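Local coordinates for bacterial leucyl aminopeptidase (PDB 6ESL), which probably removes amino acids from the N termini of peptides as a zinc-dependent aminopeptidase of peptidase family M28, at residues A201-H209 with P276-D284; L260-Q271 with G332-E342. All coordinates share one frame; numbering follows the deposited sequence.

Interaction 1: A201-H209 with P276-D284; sequences APAIVIGAH and PVKAVVQFD. With ZN (zinc ion), chain F.
V205 is bonded on both sides of its register partner V280 in the parallel pairing of strands 203-209 and 277-282: V205 N donates to A279 O at 2.8 Å, and its carbonyl O accepts from V281 N. The pattern continues with G207 N to V281 O and F283 N to G207 O. Near the start a beta bulge shifts the register by one. There A203 O receives K278 N at 2.8 Å and, weakly, A279 N, while A203 N reaches P276 O.

On one face, the branched side chains of I206 and V281 point the same way, I206 CG1 3.8 Å from V281 CG1, and I206 CG2 rests against F283 CE2. On the other, V205 CG2 meets V277 CG1 at 3.8 Å. Beta-branched residues suit such buried strands. G207, lacking a side chain, leaves room for the amide of Q282, whose chain turns back about CB-CG (chi2 69°) and brings OE1 to 3.4 Å from G207 C; its NE2 hydrogen-bonds to S334 OG.

At the C-terminal ends the pair becomes a metal site. H209 NE2 binds zinc at 2.2 Å and D284 binds it through both carboxylate oxygens, OD1 at 2.4 Å; D284 OD2 is also hydrogen-bonded to S334 OG. The imidazole and carboxylate planes stand 87° apart. D222 and a water complete this site, while D211 accepts a hydrogen bond from H209 ND1 and probably fixes the ring's rotation. Zinc at the carboxyl ends of parallel central strands is consistent with an M28 active site.

Strand 203-209 is flanked on its other edge by strand 248-253. Helices 220-239 and 373-391 cover the I204, I206 and V281 face, whereas F270 and W339 cover V277 on the reverse.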
loop_
_atom_site.group_PDB
_atom_site.type_symbol
_atom_site.label_atom_id
_atom_site.label_comp_id
_atom_site.label_asym_id
_atom_site.label_seq_id
_atom_site.Cartn_x
_atom_site.Cartn_y
_atom_site.Cartn_z
ATOM N N ALA B 201 22.037 9.688 -13.774
ATOM C CA ALA B 201 21.393 9.392 -12.533
ATOM C C ALA B 201 20.103 8.606 -12.839
ATOM O O ALA B 201 19.569 8.689 -13.947
ATOM C CB ALA B 201 21.115 10.658 -11.759
ATOM N N PRO B 202 19.652 7.793 -11.900
ATOM C CA PRO B 202 18.386 7.043 -12.154
ATOM C C PRO B 202 17.221 7.965 -12.508
ATOM O O PRO B 202 17.032 8.991 -11.870
ATOM C CB PRO B 202 18.189 6.232 -10.848
ATOM C CG PRO B 202 19.631 6.006 -10.355
ATOM C CD PRO B 202 20.321 7.336 -10.660
ATOM N N ALA B 203 16.556 7.691 -13.628
ATOM C CA ALA B 203 15.581 8.627 -14.208
ATOM C C ALA B 203 14.191 8.572 -13.555
ATOM O O ALA B 203 13.852 7.603 -12.855
ATOM C CB ALA B 203 15.434 8.367 -15.684
ATOM N N ILE B 204 13.373 9.536 -13.937
ATOM C CA ILE B 204 11.989 9.626 -13.545
ATOM C C ILE B 204 11.218 9.468 -14.837
ATOM O O ILE B 204 11.447 10.186 -15.763
ATOM C CB ILE B 204 11.636 10.997 -12.971
ATOM C CG1 ILE B 204 12.310 11.251 -11.643
ATOM C CG2 ILE B 204 10.154 11.142 -12.787
ATOM C CD1 ILE B 204 12.375 10.062 -10.727
ATOM N N VAL B 205 10.275 8.553 -14.891
ATOM C CA VAL B 205 9.530 8.309 -16.105
ATOM C C VAL B 205 8.016 8.570 -15.987
ATOM O O VAL B 205 7.427 8.146 -15.051
ATOM C CB VAL B 205 9.718 6.861 -16.556
ATOM C CG1 VAL B 205 8.918 6.549 -17.778
ATOM C CG2 VAL B 205 11.166 6.467 -16.677
ATOM N N ILE B 206 7.426 9.273 -16.942
ATOM C CA ILE B 206 6.015 9.536 -16.993
ATOM C C ILE B 206 5.498 9.007 -18.291
ATOM O O ILE B 206 5.948 9.413 -19.317
ATOM C CB ILE B 206 5.728 11.037 -16.909
ATOM C CG1 ILE B 206 6.146 11.605 -15.576
ATOM C CG2 ILE B 206 4.268 11.333 -17.113
ATOM C CD1 ILE B 206 7.464 12.308 -15.610
ATOM N N GLY B 207 4.498 8.145 -18.249
ATOM C CA GLY B 207 3.983 7.519 -19.445
ATOM C C GLY B 207 2.502 7.529 -19.645
ATOM O O GLY B 207 1.726 7.786 -18.696
ATOM N N ALA B 208 2.127 7.121 -20.845
ATOM C CA ALA B 208 0.743 6.927 -21.300
ATOM C C ALA B 208 0.856 6.057 -22.569
ATOM O O ALA B 208 1.957 5.980 -23.160
ATOM C CB ALA B 208 0.141 8.310 -21.694
ATOM N N HIS B 209 -0.219 5.533 -23.065
ATOM C CA HIS B 209 -0.214 4.753 -24.263
ATOM C C HIS B 209 -0.950 5.489 -25.356
ATOM O O HIS B 209 -1.934 6.051 -25.107
ATOM C CB HIS B 209 -0.650 3.304 -24.067
ATOM C CG HIS B 209 -2.083 3.072 -23.781
ATOM N ND1 HIS B 209 -3.001 2.797 -24.742
ATOM C CD2 HIS B 209 -2.746 2.985 -22.612
ATOM C CE1 HIS B 209 -4.168 2.581 -24.185
ATOM N NE2 HIS B 209 -4.031 2.706 -22.900
ATOM N N PRO B 276 19.412 3.606 -15.923
ATOM C CA PRO B 276 18.696 3.235 -14.711
ATOM C C PRO B 276 17.474 4.130 -14.528
ATOM O O PRO B 276 17.408 5.240 -15.082
ATOM C CB PRO B 276 19.733 3.460 -13.589
ATOM C CG PRO B 276 20.648 4.529 -14.159
ATOM C CD PRO B 276 20.547 4.524 -15.670
ATOM N N VAL B 277 16.523 3.616 -13.758
ATOM C CA VAL B 277 15.220 4.287 -13.520
ATOM C C VAL B 277 14.904 4.175 -12.070
ATOM O O VAL B 277 14.871 3.062 -11.487
ATOM C CB VAL B 277 14.080 3.688 -14.339
ATOM C CG1 VAL B 277 12.741 4.338 -14.000
ATOM C CG2 VAL B 277 14.363 3.848 -15.813
ATOM N N LYS B 278 14.655 5.330 -11.483
ATOM C CA LYS B 278 14.275 5.438 -10.090
ATOM C C LYS B 278 12.780 5.209 -9.856
ATOM O O LYS B 278 12.399 4.514 -8.936
ATOM C CB LYS B 278 14.629 6.852 -9.553
ATOM C CG LYS B 278 14.126 7.008 -8.125
ATOM C CD LYS B 278 14.824 7.990 -7.217
ATOM C CE LYS B 278 14.517 7.497 -5.795
ATOM N NZ LYS B 278 14.801 8.479 -4.737
ATOM N N ALA B 279 11.930 5.867 -10.669
ATOM C CA ALA B 279 10.480 5.782 -10.454
ATOM C C ALA B 279 9.689 6.075 -11.742
ATOM O O ALA B 279 10.068 6.964 -12.550
ATOM C CB ALA B 279 10.049 6.717 -9.339
ATOM N N VAL B 280 8.562 5.358 -11.864
ATOM C CA VAL B 280 7.695 5.427 -13.035
ATOM C C VAL B 280 6.235 5.722 -12.611
ATOM O O VAL B 280 5.732 5.123 -11.631
ATOM C CB VAL B 280 7.753 4.077 -13.768
ATOM C CG1 VAL B 280 6.924 4.118 -14.995
ATOM C CG2 VAL B 280 9.194 3.780 -14.123
ATOM N N VAL B 281 5.540 6.602 -13.339
ATOM C CA VAL B 281 4.110 6.711 -13.202
ATOM C C VAL B 281 3.476 6.455 -14.577
ATOM O O VAL B 281 4.089 6.783 -15.654
ATOM C CB VAL B 281 3.674 8.073 -12.584
ATOM C CG1 VAL B 281 4.129 9.242 -13.418
ATOM C CG2 VAL B 281 2.181 8.181 -12.314
ATOM N N GLN B 282 2.294 5.872 -14.550
ATOM C CA GLN B 282 1.505 5.622 -15.730
ATOM C C GLN B 282 0.181 6.385 -15.661
ATOM O O GLN B 282 -0.577 6.290 -14.666
ATOM C CB GLN B 282 1.265 4.123 -15.870
ATOM C CG GLN B 282 0.285 3.645 -16.944
ATOM C CD GLN B 282 0.795 3.842 -18.348
ATOM O OE1 GLN B 282 1.918 4.331 -18.561
ATOM N NE2 GLN B 282 0.006 3.365 -19.329
ATOM N N PHE B 283 -0.109 7.079 -16.752
ATOM C CA PHE B 283 -1.421 7.755 -16.960
ATOM C C PHE B 283 -2.226 7.064 -18.036
ATOM O O PHE B 283 -1.914 7.204 -19.277
ATOM C CB PHE B 283 -1.211 9.232 -17.241
ATOM C CG PHE B 283 -0.649 9.979 -16.090
ATOM C CD1 PHE B 283 -1.495 10.524 -15.103
ATOM C CD2 PHE B 283 0.686 10.128 -15.934
ATOM C CE1 PHE B 283 -0.972 11.182 -13.991
ATOM C CE2 PHE B 283 1.205 10.820 -14.879
ATOM C CZ PHE B 283 0.357 11.282 -13.865
ATOM N N ASP B 284 -3.156 6.248 -17.555
ATOM C CA ASP B 284 -4.085 5.536 -18.389
ATOM C C ASP B 284 -5.481 5.879 -17.898
ATOM O O ASP B 284 -5.950 5.382 -16.874
ATOM C CB ASP B 284 -3.854 4.029 -18.289
ATOM C CG ASP B 284 -4.806 3.234 -19.160
ATOM O OD1 ASP B 284 -5.647 3.855 -19.844
ATOM O OD2 ASP B 284 -4.716 1.988 -19.159
HETATM ZN ZN ZN F . -5.621 2.180 -21.533
HETATM O O HOH W 1 -7.093 1.539 -20.045
#

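Interaction 2: L260-Q271 with G332-E342; sequences LVGSQHVVQHFQ and GCSDHASWNEE
V267 and W339 form the apolar centre: methyl CG2 of V267 sits over the middle of the indole's six-membered ring, 3.9 Å from its centroid, in a CH-pi contact. The same indole turns its edge to F270, with CH2 of W339 4.0 Å from CD2 of F270 and the planes at 88°, a T-shaped pair. V266 CG1 touches W339 CZ2 as well, so one broad aromatic meets V266, V267 and F270 at once, while its NE1 is satisfied by Y253 OH. The aliphatic part of E342 leans on V267, its CG 3.6 Å from V267 CG1. At the start of the helix, L260 packs CD1 on A337 CB at 3.8 Å. The axes of 261-271 and 336-340 come within 8.6 Å at a crossing angle of -36°, side by side on one face of the central mixed sheet of this alpha/beta fold. Small residues suit so close an approach: the hydroxyls of S263 and S338 meet, although the modelled 2.4 Å between S263 OG and S338 OG is doubtfully short. Next to them a water accepts from S263 N and donates to D335 OD1 at 2.6 Å, linking the helix's first turn to the loop before 336-340.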
loop_
_atom_site.group_PDB
_atom_site.type_symbol
_atom_site.label_atom_id
_atom_site.label_comp_id
_atom_site.label_asym_id
_atom_site.label_seq_id
_atom_site.Cartn_x
_atom_site.Cartn_y
_atom_site.Cartn_z
ATOM N N LEU B 260 0.589 -4.867 -23.685
ATOM C CA LEU B 260 1.672 -4.095 -23.038
ATOM C C LEU B 260 2.945 -4.195 -23.968
ATOM O O LEU B 260 4.063 -4.101 -23.480
ATOM C CB LEU B 260 1.960 -4.487 -21.613
ATOM C CG LEU B 260 0.774 -4.681 -20.641
ATOM C CD1 LEU B 260 1.289 -4.793 -19.201
ATOM C CD2 LEU B 260 -0.102 -3.476 -20.704
ATOM N N VAL B 261 2.739 -4.492 -25.246
ATOM C CA VAL B 261 3.864 -4.757 -26.089
ATOM C C VAL B 261 4.940 -3.668 -26.109
ATOM O O VAL B 261 6.116 -3.974 -26.030
ATOM C CB VAL B 261 3.413 -5.047 -27.555
ATOM C CG1 VAL B 261 4.637 -5.387 -28.459
ATOM C CG2 VAL B 261 2.466 -6.239 -27.557
ATOM N N GLY B 262 4.516 -2.422 -26.264
ATOM C CA GLY B 262 5.411 -1.295 -26.391
ATOM C C GLY B 262 6.160 -1.034 -25.118
ATOM O O GLY B 262 7.386 -0.855 -25.147
ATOM N N SER B 263 5.457 -1.089 -23.991
ATOM C CA SER B 263 6.075 -0.843 -22.697
ATOM C C SER B 263 7.168 -1.876 -22.466
ATOM O O SER B 263 8.233 -1.559 -21.936
ATOM C CB SER B 263 5.034 -0.915 -21.579
ATOM O OG SER B 263 4.419 -2.191 -21.537
ATOM N N GLN B 264 6.899 -3.115 -22.865
ATOM C CA GLN B 264 7.874 -4.189 -22.724
ATOM C C GLN B 264 9.115 -3.885 -23.562
ATOM O O GLN B 264 10.241 -4.114 -23.122
ATOM C CB GLN B 264 7.265 -5.526 -23.147
ATOM C CG GLN B 264 6.155 -6.022 -22.233
ATOM C CD GLN B 264 5.528 -7.312 -22.724
ATOM O OE1 GLN B 264 4.534 -7.295 -23.448
ATOM N NE2 GLN B 264 6.110 -8.439 -22.330
ATOM N N HIS B 265 8.909 -3.377 -24.771
ATOM C CA HIS B 265 10.034 -3.036 -25.628
ATOM C C HIS B 265 10.863 -1.929 -24.984
ATOM O O HIS B 265 12.094 -1.973 -24.997
ATOM C CB HIS B 265 9.545 -2.596 -27.008
ATOM C CG HIS B 265 9.337 -3.728 -27.965
ATOM N ND1 HIS B 265 8.164 -4.450 -28.020
ATOM C CD2 HIS B 265 10.152 -4.263 -28.905
ATOM C CE1 HIS B 265 8.265 -5.381 -28.952
ATOM N NE2 HIS B 265 9.462 -5.289 -29.505
ATOM N N VAL B 266 10.179 -0.936 -24.422
ATOM C CA VAL B 266 10.847 0.185 -23.766
ATOM C C VAL B 266 11.641 -0.243 -22.533
ATOM O O VAL B 266 12.763 0.216 -22.317
ATOM C CB VAL B 266 9.841 1.279 -23.358
ATOM C CG1 VAL B 266 10.550 2.400 -22.614
ATOM C CG2 VAL B 266 9.117 1.816 -24.583
ATOM N N VAL B 267 11.051 -1.121 -21.728
ATOM C CA VAL B 267 11.701 -1.613 -20.518
ATOM C C VAL B 267 12.960 -2.393 -20.871
ATOM O O VAL B 267 13.991 -2.277 -20.210
ATOM C CB VAL B 267 10.762 -2.513 -19.696
ATOM C CG1 VAL B 267 11.487 -3.066 -18.478
ATOM C CG2 VAL B 267 9.518 -1.742 -19.280
ATOM N N GLN B 268 12.855 -3.191 -21.928
ATOM C CA GLN B 268 13.944 -3.996 -22.401
ATOM C C GLN B 268 15.041 -3.103 -22.981
ATOM O O GLN B 268 16.216 -3.361 -22.744
ATOM C CB GLN B 268 13.481 -5.011 -23.457
ATOM C CG GLN B 268 14.470 -6.150 -23.662
ATOM C CD GLN B 268 13.961 -7.263 -24.605
ATOM O OE1 GLN B 268 14.629 -7.655 -25.552
ATOM N NE2 GLN B 268 12.794 -7.780 -24.336
ATOM N N HIS B 269 14.649 -2.075 -23.736
ATOM C CA HIS B 269 15.561 -1.097 -24.268
ATOM C C HIS B 269 16.403 -0.473 -23.143
ATOM O O HIS B 269 17.648 -0.392 -23.295
ATOM C CB HIS B 269 14.857 -0.009 -25.059
ATOM C CG HIS B 269 15.790 0.976 -25.704
ATOM N ND1 HIS B 269 16.286 2.074 -25.028
ATOM C CD2 HIS B 269 16.357 1.000 -26.936
ATOM C CE1 HIS B 269 17.107 2.745 -25.825
ATOM N NE2 HIS B 269 17.138 2.132 -26.989
ATOM N N PHE B 270 15.743 -0.054 -22.069
ATOM C CA PHE B 270 16.429 0.573 -20.958
ATOM C C PHE B 270 17.363 -0.402 -20.233
ATOM O O PHE B 270 18.428 0.005 -19.766
ATOM C CB PHE B 270 15.442 1.125 -19.914
ATOM C CG PHE B 270 14.928 2.537 -20.219
ATOM C CD1 PHE B 270 14.333 2.836 -21.403
ATOM C CD2 PHE B 270 14.972 3.511 -19.257
ATOM C CE1 PHE B 270 13.850 4.131 -21.676
ATOM C CE2 PHE B 270 14.434 4.795 -19.497
ATOM C CZ PHE B 270 13.867 5.102 -20.697
ATOM N N GLN B 271 16.965 -1.667 -20.105
ATOM C CA GLN B 271 17.778 -2.659 -19.441
ATOM C C GLN B 271 19.060 -2.965 -20.285
ATOM O O GLN B 271 20.134 -2.971 -19.764
ATOM C CB GLN B 271 16.947 -3.885 -19.234
ATOM C CG GLN B 271 17.625 -4.917 -18.442
ATOM C CD GLN B 271 16.719 -6.122 -18.071
ATOM O OE1 GLN B 271 15.447 -6.200 -18.333
ATOM N NE2 GLN B 271 17.394 -7.112 -17.428
ATOM N N GLY B 332 -1.921 -7.409 -16.201
ATOM C CA GLY B 332 -1.783 -6.796 -17.502
ATOM C C GLY B 332 -2.618 -5.544 -17.678
ATOM O O GLY B 332 -3.127 -5.272 -18.715
ATOM N N CYS B 333 -2.794 -4.798 -16.593
ATOM C CA CYS B 333 -3.761 -3.706 -16.584
ATOM C C CYS B 333 -3.331 -2.597 -17.537
ATOM O O CYS B 333 -4.051 -2.243 -18.471
ATOM C CB CYS B 333 -3.928 -3.149 -15.169
ATOM S SG CYS B 333 -5.118 -1.794 -15.036
ATOM N N SER B 334 -2.145 -2.059 -17.285
ATOM C CA SER B 334 -1.545 -1.042 -18.114
ATOM C C SER B 334 -0.039 -1.065 -18.004
ATOM O O SER B 334 0.535 -1.920 -17.362
ATOM C CB SER B 334 -2.068 0.341 -17.737
ATOM O OG SER B 334 -1.935 1.263 -18.765
ATOM N N ASP B 335 0.596 -0.097 -18.647
ATOM C CA ASP B 335 2.041 -0.136 -18.878
ATOM C C ASP B 335 2.936 -0.075 -17.629
ATOM O O ASP B 335 4.065 -0.533 -17.671
ATOM C CB ASP B 335 2.476 0.941 -19.936
ATOM C CG ASP B 335 1.776 0.747 -21.203
ATOM O OD1 ASP B 335 2.037 -0.307 -21.838
ATOM O OD2 ASP B 335 1.017 1.724 -21.593
ATOM N N HIS B 336 2.413 0.397 -16.501
ATOM C CA HIS B 336 3.180 0.336 -15.266
ATOM C C HIS B 336 3.588 -1.079 -14.941
ATOM O O HIS B 336 4.661 -1.279 -14.333
ATOM C CB HIS B 336 2.361 0.905 -14.112
ATOM C CG HIS B 336 1.051 0.222 -13.931
ATOM N ND1 HIS B 336 -0.008 0.398 -14.834
ATOM C CD2 HIS B 336 0.625 -0.671 -12.981
ATOM C CE1 HIS B 336 -1.012 -0.397 -14.414
ATOM N NE2 HIS B 336 -0.640 -1.054 -13.300
ATOM N N ALA B 337 2.818 -2.065 -15.383
ATOM C CA ALA B 337 3.107 -3.451 -15.051
ATOM C C ALA B 337 4.415 -3.932 -15.626
ATOM O O ALA B 337 5.088 -4.791 -15.042
ATOM C CB ALA B 337 1.946 -4.380 -15.460
ATOM N N SER B 338 4.721 -3.460 -16.840
ATOM C CA SER B 338 5.973 -3.735 -17.480
ATOM C C SER B 338 7.207 -3.359 -16.664
ATOM O O SER B 338 8.176 -4.165 -16.613
ATOM C CB SER B 338 5.997 -3.161 -18.901
ATOM O OG SER B 338 4.864 -3.655 -19.647
ATOM N N TRP B 339 7.137 -2.213 -15.986
ATOM C CA TRP B 339 8.177 -1.742 -15.084
ATOM C C TRP B 339 8.188 -2.523 -13.777
ATOM O O TRP B 339 9.265 -3.022 -13.306
ATOM C CB TRP B 339 8.030 -0.245 -14.842
ATOM C CG TRP B 339 8.189 0.595 -16.017
ATOM C CD1 TRP B 339 7.169 1.141 -16.780
ATOM C CD2 TRP B 339 9.429 1.011 -16.679
ATOM N NE1 TRP B 339 7.691 1.842 -17.817
ATOM C CE2 TRP B 339 9.072 1.797 -17.775
ATOM C CE3 TRP B 339 10.770 0.847 -16.408
ATOM C CZ2 TRP B 339 9.999 2.364 -18.593
ATOM C CZ3 TRP B 339 11.718 1.452 -17.260
ATOM C CH2 TRP B 339 11.319 2.187 -18.311
ATOM N N ASN B 340 6.999 -2.745 -13.264
ATOM C CA ASN B 340 6.849 -3.442 -11.981
ATOM C C ASN B 340 7.450 -4.868 -12.042
ATOM O O ASN B 340 7.990 -5.391 -11.010
ATOM C CB ASN B 340 5.409 -3.517 -11.575
ATOM C CG ASN B 340 5.192 -4.234 -10.247
ATOM O OD1 ASN B 340 4.645 -5.313 -10.239
ATOM N ND2 ASN B 340 5.490 -3.550 -9.119
ATOM N N GLU B 341 7.231 -5.525 -13.162
ATOM C CA GLU B 341 7.815 -6.874 -13.375
ATOM C C GLU B 341 9.303 -6.903 -13.283
ATOM O O GLU B 341 9.817 -7.927 -12.980
ATOM C CB GLU B 341 7.476 -7.472 -14.740
ATOM C CG GLU B 341 6.172 -8.237 -14.707
ATOM C CD GLU B 341 5.735 -8.866 -16.052
ATOM O OE1 GLU B 341 4.459 -9.083 -16.182
ATOM O OE2 GLU B 341 6.627 -9.083 -16.968
ATOM N N GLU B 342 10.012 -5.842 -13.590
ATOM C CA GLU B 342 11.466 -5.790 -13.468
ATOM C C GLU B 342 11.873 -5.112 -12.166
ATOM O O GLU B 342 12.971 -4.594 -12.090
ATOM C CB GLU B 342 12.069 -5.042 -14.653
ATOM C CG GLU B 342 11.703 -5.682 -15.994
ATOM C CD GLU B 342 12.316 -7.035 -16.202
ATOM O OE1 GLU B 342 13.533 -7.098 -16.165
ATOM O OE2 GLU B 342 11.593 -8.040 -16.456
HETATM O O HOH W 2 2.531 -0.909 -24.335
#

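In the fold
From the N terminus the order is 201-209, 260-271, 276-284, 332-342, so the two contacts cross rather than nest. Interaction 1 closes a loop of 66 residues that holds helix 220-239, strand 248-253 and helix 261-272; interaction 2 closes one of 60 residues that holds strand 277-282 and helix 306-320. Interaction 1 pairs strand 203-209 with 277-282 within the sheet, and helix 261-272, the element before strand 277-282, is tied to 336-340 on one face of that sheet. The contacts meet at the zinc end, where S334 OG in interaction 2 probably hydrogen-bonds to D284 OD2 and Q282 NE2 in interaction 1, a second-shell position beside a zinc ligand.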